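Local atomic coordinates of p-nitrophenyl phosphatase (Pho2) (Archaeoglobus fulgidus, PDB entry 3QGM), a protein that probably hydrolyses phosphate esters as a haloacid dehalogenase (HAD) superfamily phosphatase and binds a calcium ion. Residues N257-K260 and D261-E264. Sequence-based numbering, arbitrary orientation.
Sequences NSLK and DMVE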
loop_
_atom_site.group_PDB
_atom_site.type_symbol
_atom_site.label_atom_id
_atom_site.label_comp_id
_atom_site.label_asym_id
_atom_site.label_seq_id
_atom_site.Cartn_x
_atom_site.Cartn_y
_atom_site.Cartn_z
ATOM N N ASN A 257 -9.984 27.272 -21.522
ATOM C CA ASN A 257 -9.987 27.742 -20.156
ATOM C C ASN A 257 -11.098 27.044 -19.369
ATOM O O ASN A 257 -10.869 26.576 -18.280
ATOM C CB ASN A 257 -10.125 29.280 -20.112
ATOM C CG ASN A 257 -8.778 29.994 -20.289
ATOM O OD1 ASN A 257 -7.741 29.487 -19.865
ATOM N ND2 ASN A 257 -8.802 31.186 -20.871
ATOM N N SER A 258 -12.285 26.970 -19.954
ATOM C CA SER A 258 -13.414 26.329 -19.308
ATOM C C SER A 258 -14.331 25.718 -20.356
ATOM O O SER A 258 -14.179 25.973 -21.555
ATOM C CB SER A 258 -14.220 27.377 -18.509
ATOM O OG SER A 258 -14.828 28.258 -19.412
ATOM N N LEU A 259 -15.307 24.929 -19.894
ATOM C CA LEU A 259 -16.258 24.310 -20.817
ATOM C C LEU A 259 -17.057 25.375 -21.614
ATOM O O LEU A 259 -17.387 25.184 -22.802
ATOM C CB LEU A 259 -17.195 23.370 -20.042
ATOM C CG LEU A 259 -18.209 22.596 -20.860
ATOM C CD1 LEU A 259 -17.480 21.595 -21.740
ATOM C CD2 LEU A 259 -19.160 21.912 -19.863
ATOM N N LYS A 260 -17.371 26.486 -20.941
ATOM C CA LYS A 260 -18.052 27.613 -21.602
ATOM C C LYS A 260 -17.291 27.994 -22.860
ATOM O O LYS A 260 -17.868 28.071 -23.940
ATOM C CB LYS A 260 -18.182 28.809 -20.646
ATOM C CG LYS A 260 -18.407 30.167 -21.301
ATOM C CD LYS A 260 -18.534 31.263 -20.234
ATOM C CE LYS A 260 -17.850 32.563 -20.657
ATOM N NZ LYS A 260 -16.345 32.384 -20.882
ATOM N N ASP A 261 -15.989 28.202 -22.710
ATOM C CA ASP A 261 -15.158 28.601 -23.831
ATOM C C ASP A 261 -15.112 27.538 -24.939
ATOM O O ASP A 261 -15.142 27.885 -26.135
ATOM C CB ASP A 261 -13.742 28.945 -23.359
ATOM C CG ASP A 261 -13.701 30.134 -22.390
ATOM O OD1 ASP A 261 -14.558 31.042 -22.458
ATOM O OD2 ASP A 261 -12.798 30.156 -21.533
HETATM N N MSE A 262 -15.072 26.262 -24.554
HETATM C CA MSE A 262 -15.106 25.171 -25.520
HETATM C C MSE A 262 -16.361 25.313 -26.345
HETATM O O MSE A 262 -16.334 25.171 -27.593
HETATM C CB MSE A 262 -15.149 23.805 -24.853
HETATM C CG MSE A 262 -15.196 22.633 -25.872
HETATM SE SE MSE A 262 -15.745 20.906 -25.204
HETATM C CE MSE A 262 -17.655 21.165 -25.506
ATOM N N VAL A 263 -17.466 25.562 -25.651
ATOM C CA VAL A 263 -18.758 25.639 -26.337
ATOM C C VAL A 263 -18.843 26.893 -27.221
ATOM O O VAL A 263 -19.432 26.836 -28.298
ATOM C CB VAL A 263 -19.977 25.574 -25.371
ATOM C CG1 VAL A 263 -21.236 25.705 -26.167
ATOM C CG2 VAL A 263 -19.993 24.262 -24.593
ATOM N N GLU A 264 -18.259 28.010 -26.795
ATOM C CA GLU A 264 -18.245 29.218 -27.638
ATOM C C GLU A 264 -17.527 28.970 -28.975
ATOM O O GLU A 264 -17.824 29.619 -29.951
ATOM C CB GLU A 264 -17.603 30.397 -26.898
ATOM C CG GLU A 264 -18.464 30.913 -25.740
ATOM C CD GLU A 264 -17.774 31.958 -24.856
ATOM O OE1 GLU A 264 -16.541 32.191 -25.013
ATOM O OE2 GLU A 264 -18.496 32.546 -24.010
#
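Three successive i to i+4 hydrogen bonds open the helix 259-264: M262 N to S258 O (3.1 Å), V263 N to L259 O (2.9 Å) and E264 N to K260 O (2.9 Å). S258 sits at the N-cap, and its hydroxyl OG gives a weak, long hydrogen bond to D261 OD2 at 3.5 Å. The same oxygen, OD2, lies 3.2 Å from N257 CB, while the other, OD1, takes the K260 ammonium group: NZ stands 2.7 Å away on the syn side, 30° out of the carboxylate plane. The carboxylate is thus held mainly by the salt bridge through OD1, the N-cap hydroxyl adding little at OD2. K260 reaches it because its chain is bent at the far end (chi3 141°, chi4 -61°), which turns NZ toward D261 OD1. E264, one turn on, joins the charged network through a long salt bridge, OE2 to NZ at 3.8 Å, and its OE2 also lies near K260 CE. With an alanine at K260, the carboxylates of D261 and E264 would probably lose the ammonium group between them and face each other without that positive charge. The short helix follows strand 254-256 after the two residues N257 and S258; that strand is the edge, within this chain, of the six-stranded parallel sheet of the HAD-type core. The helix packs beside helix 27-38, with L259 on V33, V263 on L36 and K260 touching E31. On the buried side L259 and the selenomethionine M262 run alongside each other, pointing the same way, with CD1 of L259 3.8 Å from CE of M262.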